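Long-range contacts in VP24 (White spot syndrome virus, PDB 5HLJ), which serves as a major envelope protein of the virus and has a beta-rich fold, with three copies in the crystallographic assembly: residues A125-K133 and L145-I155; D12-I20 and Y98-T106. All coordinates share one frame; numbering follows the deposited sequence.

How the contacts relate
Contact 1 pairs two strands and is partly buried, with more buried residues than contact 2, which sets a loop against a turn near the surface. Their centres lie about 27 Å apart, on opposite sides of the chain's centre, and the two do not touch. Both belong to the same sheet: strand 141-151 of contact 1 neighbours strand 90-99, which runs into the turn of contact 2, and strand 105-114 leads out of that turn towards 128-131. Contact 1 relies on a ladder of backbone bonds with phenylalanines packed on one face and ends in charges shared with other subunits. Contact 2 has one backbone bond between its segments, supplemented by aliphatic stems of a lysine and an arginine.

Contact 1 of 2, residues A125-K133 and L145-I155; sequences ANKFVLYFK and LVFGATFDEDI
The rings of Phe128 and Phe151 meet obliquely, planes at 56°. Phe128 CB sits 3.6 Å from Phe151 CD1, and the methyl CD1 of Ile155 lies over the centre of one face of the Phe151 ring. The backbone O of Asn126 lies at the edge of both rings. Farther along, the Phe132 ring turns its edge to Val146 O and to the methyl CD1 of Leu145. Phe147 holds its CG between backbone N and carbonyl carbon (chi1 76°), which places its ring with CD1 3.5 Å from Leu130 CD2.

Beneath them, strand 128-131 runs antiparallel to strand 141-151. Within this chain it is an outermost strand of the sheet, and its Val129 and Tyr131 also pack on the second subunit. Val129 and Thr150 form one hydrogen-bonded pair, Tyr131 and Gly148 the next; the shortest bond runs from Tyr131 N to Gly148 O, 2.7 Å. At the far end of the ladder a water bridges Lys133 N and Val146 O.

At the Phe128 end, Asp152 N reaches Lys127 O at 2.9 Å, and the Asn126 amide closes the ladder. With chi1 at -169° its CG swings away from its own N and meets the turn at Glu153: OD1 accepts from Glu153 N (2.9 Å) and ND2 donates to Glu153 O (2.9 Å). The first donor is tilted from the amide carbonyl plane; the second stands above the plane of the Glu153 carbonyl.

Two bonds to one residue fix the rotation of this buried amide. Lys127 NZ lies 4.0 Å from Asp152 OD2, too far for a salt bridge; instead Lys127 pairs with Asp152 of the third subunit, and Asp152 with Lys127 of the second, so the charges at this edge link neighbouring copies.

Contact 2 of 2, residues D12-I20 and Y98-T106; sequences DAYPVESEI and YNNTKRDIT
Ala13 O takes the backbone hydrogen bond that joins the two segments, from Lys102 N at 2.9 Å and nearly straight, 172° at the hydrogen.

Two aliphatic contacts gather around Tyr14. Arg103 lays its CD over one face of the ring, 3.8 Å from the centroid, a CH-pi contact, while Lys102 CB comes to the ring's edge. The arginine chain bends at chi3 (54°), and its guanidinium plane stands 70° from the ring.

Backbone carbonyls meet the far parts of both basic side chains. Pro15 O lies over one face of the Arg103 guanidinium. Lys102 is extended beyond CG and runs out past Asp12 O, which lies 3.2 Å from Lys102 CE.

Polar bonds within 98-106 shape the turn that Ala13 meets. Asn99 OD1 accepts from Thr101 N, making an Asx turn, and also from Thr101 OG1 at 2.8 Å; Asn99 ND2 donates to Arg103 O. One asparagine thus ties together both limbs of the turn.

The turn joins strands 90-99 and 105-114, and the N-terminal segment passes across it before entering strand 19-28. Thr101 packs on Ile68 of strand 68-72, Arg103 on Pro170 of strand 161-170, and Pro15 on Tyr46.

Contact 1 of 2, residues A125-K133 and L145-I155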
loop_
_atom_site.group_PDB
_atom_site.type_symbol
_atom_site.label_atom_id
_atom_site.label_comp_id
_atom_site.label_asym_id
_atom_site.label_seq_id
_atom_site.Cartn_x
_atom_site.Cartn_y
_atom_site.Cartn_z
ATOM N N ALA A 125 -4.835 0.410 17.977
ATOM C CA ALA A 125 -3.425 0.560 17.619
ATOM C C ALA A 125 -2.689 -0.739 17.854
ATOM O O ALA A 125 -1.485 -0.748 18.097
ATOM C CB ALA A 125 -2.766 1.688 18.429
ATOM N N ASN A 126 -3.435 -1.832 17.830
ATOM C CA ASN A 126 -2.859 -3.170 17.874
ATOM C C ASN A 126 -1.984 -3.396 16.634
ATOM O O ASN A 126 -2.515 -3.532 15.526
ATOM C CB ASN A 126 -4.003 -4.186 17.950
ATOM C CG ASN A 126 -3.533 -5.588 18.255
ATOM O OD1 ASN A 126 -2.346 -5.841 18.493
ATOM N ND2 ASN A 126 -4.480 -6.517 18.258
ATOM N N LYS A 127 -0.657 -3.402 16.796
ATOM C CA LYS A 127 0.244 -3.513 15.638
ATOM C C LYS A 127 0.224 -4.926 15.065
ATOM O O LYS A 127 -0.049 -5.887 15.785
ATOM C CB LYS A 127 1.677 -3.119 15.998
ATOM C CG LYS A 127 1.868 -1.631 16.254
ATOM C CD LYS A 127 3.342 -1.298 16.463
ATOM C CE LYS A 127 3.877 -1.774 17.829
ATOM N NZ LYS A 127 3.330 -0.947 18.954
ATOM N N PHE A 128 0.506 -5.046 13.767
ATOM C CA PHE A 128 0.437 -6.333 13.081
ATOM C C PHE A 128 1.417 -6.451 11.912
ATOM O O PHE A 128 1.867 -5.463 11.350
ATOM C CB PHE A 128 -0.992 -6.582 12.567
ATOM C CG PHE A 128 -1.503 -5.503 11.646
ATOM C CD1 PHE A 128 -1.275 -5.566 10.278
ATOM C CD2 PHE A 128 -2.209 -4.419 12.152
ATOM C CE1 PHE A 128 -1.732 -4.561 9.438
ATOM C CE2 PHE A 128 -2.676 -3.417 11.310
ATOM C CZ PHE A 128 -2.436 -3.492 9.952
ATOM N N VAL A 129 1.743 -7.681 11.552
ATOM C CA VAL A 129 2.454 -7.940 10.314
ATOM C C VAL A 129 1.483 -8.657 9.375
ATOM O O VAL A 129 0.826 -9.630 9.751
ATOM C CB VAL A 129 3.731 -8.778 10.542
ATOM C CG1 VAL A 129 4.423 -9.100 9.229
ATOM C CG2 VAL A 129 4.673 -8.037 11.449
ATOM N N LEU A 130 1.367 -8.119 8.167
ATOM C CA LEU A 130 0.498 -8.646 7.128
ATOM C C LEU A 130 1.225 -9.638 6.243
ATOM O O LEU A 130 2.289 -9.321 5.712
ATOM C CB LEU A 130 -0.013 -7.509 6.257
ATOM C CG LEU A 130 -1.465 -7.073 6.295
ATOM C CD1 LEU A 130 -1.677 -6.021 5.210
ATOM C CD2 LEU A 130 -2.343 -8.269 6.041
ATOM N N TYR A 131 0.657 -10.822 6.063
ATOM C CA TYR A 131 1.174 -11.744 5.071
ATOM C C TYR A 131 0.267 -11.768 3.827
ATOM O O TYR A 131 -0.941 -11.995 3.931
ATOM C CB TYR A 131 1.320 -13.171 5.636
ATOM C CG TYR A 131 1.571 -14.170 4.522
ATOM C CD1 TYR A 131 2.811 -14.255 3.914
ATOM C CD2 TYR A 131 0.546 -14.969 4.028
ATOM C CE1 TYR A 131 3.036 -15.131 2.863
ATOM C CE2 TYR A 131 0.756 -15.836 2.969
ATOM C CZ TYR A 131 2.004 -15.914 2.400
ATOM O OH TYR A 131 2.233 -16.777 1.368
ATOM N N PHE A 132 0.849 -11.546 2.652
ATOM C CA PHE A 132 0.105 -11.736 1.414
ATOM C C PHE A 132 0.996 -12.047 0.220
ATOM O O PHE A 132 1.953 -11.332 -0.062
ATOM C CB PHE A 132 -0.751 -10.503 1.067
ATOM C CG PHE A 132 -1.590 -10.707 -0.170
ATOM C CD1 PHE A 132 -2.673 -11.584 -0.151
ATOM C CD2 PHE A 132 -1.263 -10.085 -1.362
ATOM C CE1 PHE A 132 -3.445 -11.799 -1.285
ATOM C CE2 PHE A 132 -2.029 -10.289 -2.506
ATOM C CZ PHE A 132 -3.131 -11.150 -2.461
ATOM N N LYS A 133 0.634 -13.101 -0.499
ATOM C CA LYS A 133 1.286 -13.492 -1.750
ATOM C C LYS A 133 0.328 -13.251 -2.925
ATOM O O LYS A 133 -0.839 -13.647 -2.854
ATOM C CB LYS A 133 1.693 -14.961 -1.654
ATOM C CG LYS A 133 2.063 -15.667 -2.946
ATOM C CD LYS A 133 2.408 -17.126 -2.600
ATOM C CE LYS A 133 2.536 -18.032 -3.808
ATOM N NZ LYS A 133 3.727 -17.704 -4.617
ATOM N N LEU A 145 -8.362 -17.654 -1.785
ATOM C CA LEU A 145 -7.653 -16.394 -1.567
ATOM C C LEU A 145 -7.394 -16.238 -0.086
ATOM O O LEU A 145 -8.320 -16.346 0.716
ATOM C CB LEU A 145 -8.455 -15.202 -2.098
ATOM C CG LEU A 145 -7.897 -13.785 -1.892
ATOM C CD1 LEU A 145 -6.598 -13.598 -2.625
ATOM C CD2 LEU A 145 -8.902 -12.711 -2.371
ATOM N N VAL A 146 -6.135 -16.028 0.294
ATOM C CA VAL A 146 -5.829 -15.894 1.712
ATOM C C VAL A 146 -4.876 -14.733 1.992
ATOM O O VAL A 146 -4.066 -14.344 1.149
ATOM C CB VAL A 146 -5.198 -17.214 2.319
ATOM C CG1 VAL A 146 -5.852 -18.470 1.763
ATOM C CG2 VAL A 146 -3.712 -17.278 2.106
ATOM N N PHE A 147 -4.984 -14.180 3.192
ATOM C CA PHE A 147 -3.912 -13.368 3.741
ATOM C C PHE A 147 -3.870 -13.647 5.234
ATOM O O PHE A 147 -4.873 -14.077 5.826
ATOM C CB PHE A 147 -4.101 -11.870 3.428
ATOM C CG PHE A 147 -5.145 -11.181 4.275
ATOM C CD1 PHE A 147 -4.826 -10.682 5.526
ATOM C CD2 PHE A 147 -6.434 -11.011 3.803
ATOM C CE1 PHE A 147 -5.780 -10.052 6.303
ATOM C CE2 PHE A 147 -7.393 -10.372 4.573
ATOM C CZ PHE A 147 -7.069 -9.902 5.830
ATOM N N GLY A 148 -2.705 -13.450 5.836
ATOM C CA GLY A 148 -2.585 -13.598 7.270
ATOM C C GLY A 148 -2.263 -12.285 7.946
ATOM O O GLY A 148 -1.712 -11.361 7.334
ATOM N N ALA A 149 -2.627 -12.187 9.213
ATOM C CA ALA A 149 -2.205 -11.050 10.013
ATOM C C ALA A 149 -1.840 -11.565 11.382
ATOM O O ALA A 149 -2.589 -12.328 11.979
ATOM C CB ALA A 149 -3.304 -9.980 10.103
ATOM N N THR A 150 -0.677 -11.162 11.867
ATOM C CA THR A 150 -0.259 -11.530 13.200
ATOM C C THR A 150 -0.164 -10.276 14.054
ATOM O O THR A 150 0.687 -9.411 13.827
ATOM C CB THR A 150 1.080 -12.297 13.172
ATOM O OG1 THR A 150 0.855 -13.596 12.619
ATOM C CG2 THR A 150 1.663 -12.462 14.585
ATOM N N PHE A 151 -1.047 -10.191 15.040
ATOM C CA PHE A 151 -1.136 -9.027 15.917
ATOM C C PHE A 151 -0.261 -9.130 17.176
ATOM O O PHE A 151 0.107 -10.223 17.597
ATOM C CB PHE A 151 -2.598 -8.802 16.329
ATOM C CG PHE A 151 -3.508 -8.501 15.179
ATOM C CD1 PHE A 151 -3.738 -7.190 14.782
ATOM C CD2 PHE A 151 -4.138 -9.531 14.484
ATOM C CE1 PHE A 151 -4.577 -6.913 13.709
ATOM C CE2 PHE A 151 -4.990 -9.262 13.421
ATOM C CZ PHE A 151 -5.209 -7.953 13.026
ATOM N N ASP A 152 0.053 -7.979 17.774
ATOM C CA ASP A 152 0.735 -7.923 19.071
ATOM C C ASP A 152 -0.174 -8.457 20.178
ATOM O O ASP A 152 0.257 -9.254 21.022
ATOM C CB ASP A 152 1.160 -6.487 19.407
ATOM C CG ASP A 152 2.456 -6.079 18.729
ATOM O OD1 ASP A 152 3.006 -6.876 17.941
ATOM O OD2 ASP A 152 2.922 -4.946 18.965
ATOM N N GLU A 153 -1.434 -8.012 20.144
ATOM C CA GLU A 153 -2.431 -8.302 21.168
ATOM C C GLU A 153 -3.567 -9.166 20.607
ATOM O O GLU A 153 -3.900 -9.063 19.421
ATOM C CB GLU A 153 -3.021 -7.005 21.727
ATOM C CG GLU A 153 -2.060 -6.090 22.527
ATOM C CD GLU A 153 -1.164 -6.840 23.523
ATOM O OE1 GLU A 153 -1.638 -7.809 24.165
ATOM O OE2 GLU A 153 0.015 -6.443 23.679
ATOM N N ASP A 154 -4.169 -9.993 21.467
ATOM C CA ASP A 154 -5.324 -10.820 21.101
ATOM C C ASP A 154 -6.442 -10.014 20.470
ATOM O O ASP A 154 -6.792 -8.924 20.938
ATOM C CB ASP A 154 -5.913 -11.545 22.327
ATOM C CG ASP A 154 -5.074 -12.729 22.799
ATOM O OD1 ASP A 154 -4.453 -13.449 21.979
ATOM O OD2 ASP A 154 -5.056 -12.944 24.026
ATOM N N ILE A 155 -7.041 -10.577 19.433
ATOM C CA ILE A 155 -8.259 -10.005 18.890
ATOM C C ILE A 155 -9.485 -10.468 19.696
ATOM O O ILE A 155 -9.693 -11.667 19.900
ATOM C CB ILE A 155 -8.420 -10.374 17.404
ATOM C CG1 ILE A 155 -7.249 -9.796 16.598
ATOM C CG2 ILE A 155 -9.754 -9.873 16.862
ATOM C CD1 ILE A 155 -7.156 -8.285 16.691
HETATM O O HOH W 1 -1.851 -14.907 -0.317
#

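Contact 2 of 2, residues D12-I20 and Y98-T106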
loop_
_atom_site.group_PDB
_atom_site.type_symbol
_atom_site.label_atom_id
_atom_site.label_comp_id
_atom_site.label_asym_id
_atom_site.label_seq_id
_atom_site.Cartn_x
_atom_site.Cartn_y
_atom_site.Cartn_z
ATOM N N ASP A 12 -19.703 -11.022 -17.913
ATOM C CA ASP A 12 -19.873 -10.004 -18.948
ATOM C C ASP A 12 -18.672 -9.037 -18.964
ATOM O O ASP A 12 -18.226 -8.600 -20.040
ATOM C CB ASP A 12 -21.200 -9.246 -18.735
ATOM C CG ASP A 12 -21.359 -8.040 -19.667
ATOM O OD1 ASP A 12 -21.685 -8.250 -20.865
ATOM O OD2 ASP A 12 -21.190 -6.887 -19.197
ATOM N N ALA A 13 -18.139 -8.741 -17.773
ATOM C CA ALA A 13 -17.076 -7.746 -17.594
ATOM C C ALA A 13 -15.723 -8.174 -18.186
ATOM O O ALA A 13 -15.254 -9.301 -17.947
ATOM C CB ALA A 13 -16.914 -7.419 -16.102
ATOM N N TYR A 14 -15.104 -7.271 -18.951
ATOM C CA TYR A 14 -13.774 -7.506 -19.523
ATOM C C TYR A 14 -12.780 -6.413 -19.084
ATOM O O TYR A 14 -12.569 -5.431 -19.805
ATOM C CB TYR A 14 -13.845 -7.570 -21.057
ATOM C CG TYR A 14 -12.561 -8.043 -21.702
ATOM C CD1 TYR A 14 -12.357 -9.392 -21.976
ATOM C CD2 TYR A 14 -11.546 -7.145 -22.025
ATOM C CE1 TYR A 14 -11.179 -9.834 -22.562
ATOM C CE2 TYR A 14 -10.365 -7.576 -22.606
ATOM C CZ TYR A 14 -10.190 -8.919 -22.875
ATOM O OH TYR A 14 -9.014 -9.354 -23.450
ATOM N N PRO A 15 -12.153 -6.594 -17.906
ATOM C CA PRO A 15 -11.316 -5.545 -17.304
ATOM C C PRO A 15 -10.012 -5.289 -18.047
ATOM O O PRO A 15 -9.361 -6.230 -18.511
ATOM C CB PRO A 15 -11.037 -6.086 -15.906
ATOM C CG PRO A 15 -11.186 -7.582 -16.026
ATOM C CD PRO A 15 -12.251 -7.797 -17.055
ATOM N N VAL A 16 -9.626 -4.022 -18.139
ATOM C CA VAL A 16 -8.390 -3.666 -18.820
ATOM C C VAL A 16 -7.513 -2.747 -17.956
ATOM O O VAL A 16 -6.390 -2.407 -18.336
ATOM C CB VAL A 16 -8.688 -3.007 -20.199
ATOM C CG1 VAL A 16 -9.099 -4.074 -21.224
ATOM C CG2 VAL A 16 -9.761 -1.928 -20.074
ATOM N N GLU A 17 -8.027 -2.365 -16.787
ATOM C CA GLU A 17 -7.258 -1.577 -15.816
ATOM C C GLU A 17 -7.334 -2.125 -14.397
ATOM O O GLU A 17 -8.279 -2.831 -14.040
ATOM C CB GLU A 17 -7.735 -0.127 -15.785
ATOM C CG GLU A 17 -6.997 0.801 -16.719
ATOM C CD GLU A 17 -7.944 1.540 -17.641
ATOM O OE1 GLU A 17 -7.463 2.142 -18.618
ATOM O OE2 GLU A 17 -9.173 1.518 -17.393
ATOM N N SER A 18 -6.350 -1.752 -13.588
ATOM C CA SER A 18 -6.325 -2.092 -12.177
ATOM C C SER A 18 -7.342 -1.295 -11.392
ATOM O O SER A 18 -7.695 -0.194 -11.775
ATOM C CB SER A 18 -4.947 -1.845 -11.589
ATOM O OG SER A 18 -3.981 -2.595 -12.289
ATOM N N GLU A 19 -7.797 -1.850 -10.278
ATOM C CA GLU A 19 -8.721 -1.143 -9.419
ATOM C C GLU A 19 -8.577 -1.626 -7.979
ATOM O O GLU A 19 -8.213 -2.775 -7.736
ATOM C CB GLU A 19 -10.149 -1.330 -9.934
ATOM C CG GLU A 19 -11.186 -0.515 -9.200
ATOM C CD GLU A 19 -12.555 -0.572 -9.854
ATOM O OE1 GLU A 19 -12.680 -1.178 -10.950
ATOM O OE2 GLU A 19 -13.498 0.010 -9.275
ATOM N N ILE A 20 -8.825 -0.730 -7.030
ATOM C CA ILE A 20 -8.840 -1.071 -5.621
ATOM C C ILE A 20 -10.255 -1.422 -5.171
ATOM O O ILE A 20 -11.203 -0.708 -5.479
ATOM C CB ILE A 20 -8.311 0.081 -4.767
ATOM C CG1 ILE A 20 -6.837 0.339 -5.066
ATOM C CG2 ILE A 20 -8.429 -0.245 -3.314
ATOM C CD1 ILE A 20 -5.927 -0.719 -4.552
ATOM N N TYR A 98 -15.340 -16.596 -6.531
ATOM C CA TYR A 98 -15.801 -16.964 -7.853
ATOM C C TYR A 98 -15.575 -15.814 -8.825
ATOM O O TYR A 98 -16.179 -14.753 -8.695
ATOM C CB TYR A 98 -17.282 -17.361 -7.817
ATOM C CG TYR A 98 -17.823 -17.870 -9.134
ATOM C CD1 TYR A 98 -17.056 -18.699 -9.945
ATOM C CD2 TYR A 98 -19.116 -17.554 -9.550
ATOM C CE1 TYR A 98 -17.542 -19.173 -11.147
ATOM C CE2 TYR A 98 -19.616 -18.031 -10.756
ATOM C CZ TYR A 98 -18.827 -18.839 -11.547
ATOM O OH TYR A 98 -19.313 -19.321 -12.747
ATOM N N ASN A 99 -14.694 -16.038 -9.792
ATOM C CA ASN A 99 -14.433 -15.085 -10.853
ATOM C C ASN A 99 -15.258 -15.441 -12.079
ATOM O O ASN A 99 -14.901 -16.341 -12.858
ATOM C CB ASN A 99 -12.939 -15.044 -11.203
ATOM C CG ASN A 99 -12.633 -14.114 -12.379
ATOM O OD1 ASN A 99 -13.474 -13.308 -12.786
ATOM N ND2 ASN A 99 -11.420 -14.223 -12.926
ATOM N N ASN A 100 -16.365 -14.728 -12.244
ATOM C CA ASN A 100 -17.237 -14.935 -13.386
ATOM C C ASN A 100 -17.183 -13.742 -14.346
ATOM O O ASN A 100 -18.201 -13.339 -14.891
ATOM C CB ASN A 100 -18.678 -15.182 -12.925
ATOM C CG ASN A 100 -19.513 -15.921 -13.972
ATOM O OD1 ASN A 100 -18.981 -16.492 -14.935
ATOM N ND2 ASN A 100 -20.817 -15.923 -13.775
ATOM N N THR A 101 -15.990 -13.178 -14.523
ATOM C CA THR A 101 -15.737 -12.199 -15.569
ATOM C C THR A 101 -15.136 -12.935 -16.770
ATOM O O THR A 101 -14.981 -14.156 -16.747
ATOM C CB THR A 101 -14.780 -11.061 -15.104
ATOM O OG1 THR A 101 -13.436 -11.552 -15.011
ATOM C CG2 THR A 101 -15.201 -10.498 -13.754
ATOM N N LYS A 102 -14.795 -12.200 -17.817
ATOM C CA LYS A 102 -14.252 -12.824 -19.017
ATOM C C LYS A 102 -12.728 -12.958 -18.985
ATOM O O LYS A 102 -12.132 -13.444 -19.942
ATOM C CB LYS A 102 -14.665 -12.032 -20.258
ATOM C CG LYS A 102 -16.161 -12.042 -20.558
ATOM C CD LYS A 102 -16.462 -11.159 -21.768
ATOM C CE LYS A 102 -17.953 -11.095 -22.088
ATOM N NZ LYS A 102 -18.237 -10.156 -23.223
ATOM N N ARG A 103 -12.087 -12.541 -17.896
ATOM C CA ARG A 103 -10.631 -12.670 -17.816
ATOM C C ARG A 103 -10.121 -13.085 -16.451
ATOM O O ARG A 103 -10.764 -12.855 -15.434
ATOM C CB ARG A 103 -9.948 -11.365 -18.207
ATOM C CG ARG A 103 -9.737 -11.228 -19.688
ATOM C CD ARG A 103 -8.828 -10.060 -20.027
ATOM N NE ARG A 103 -7.534 -10.075 -19.346
ATOM C CZ ARG A 103 -6.502 -9.325 -19.730
ATOM N NH1 ARG A 103 -6.628 -8.518 -20.772
ATOM N NH2 ARG A 103 -5.343 -9.381 -19.086
ATOM N N ASP A 104 -8.953 -13.714 -16.461
ATOM C CA ASP A 104 -8.175 -13.915 -15.253
ATOM C C ASP A 104 -7.915 -12.579 -14.553
ATOM O O ASP A 104 -7.714 -11.551 -15.207
ATOM C CB ASP A 104 -6.853 -14.598 -15.586
ATOM C CG ASP A 104 -7.023 -16.075 -15.927
ATOM O OD1 ASP A 104 -6.010 -16.714 -16.284
ATOM O OD2 ASP A 104 -8.148 -16.610 -15.798
ATOM N N ILE A 105 -7.935 -12.606 -13.225
ATOM C CA ILE A 105 -7.647 -11.439 -12.401
ATOM C C ILE A 105 -6.533 -11.767 -11.422
ATOM O O ILE A 105 -6.558 -12.829 -10.806
ATOM C CB ILE A 105 -8.877 -10.998 -11.605
ATOM C CG1 ILE A 105 -10.006 -10.590 -12.550
ATOM C CG2 ILE A 105 -8.513 -9.890 -10.633
ATOM C CD1 ILE A 105 -11.305 -10.385 -11.843
ATOM N N THR A 106 -5.553 -10.882 -11.280
ATOM C CA THR A 106 -4.558 -11.055 -10.228
ATOM C C THR A 106 -4.887 -10.127 -9.056
ATOM O O THR A 106 -5.169 -8.934 -9.241
ATOM C CB THR A 106 -3.104 -10.786 -10.724
ATOM O OG1 THR A 106 -2.791 -11.656 -11.825
ATOM C CG2 THR A 106 -2.081 -11.044 -9.596
#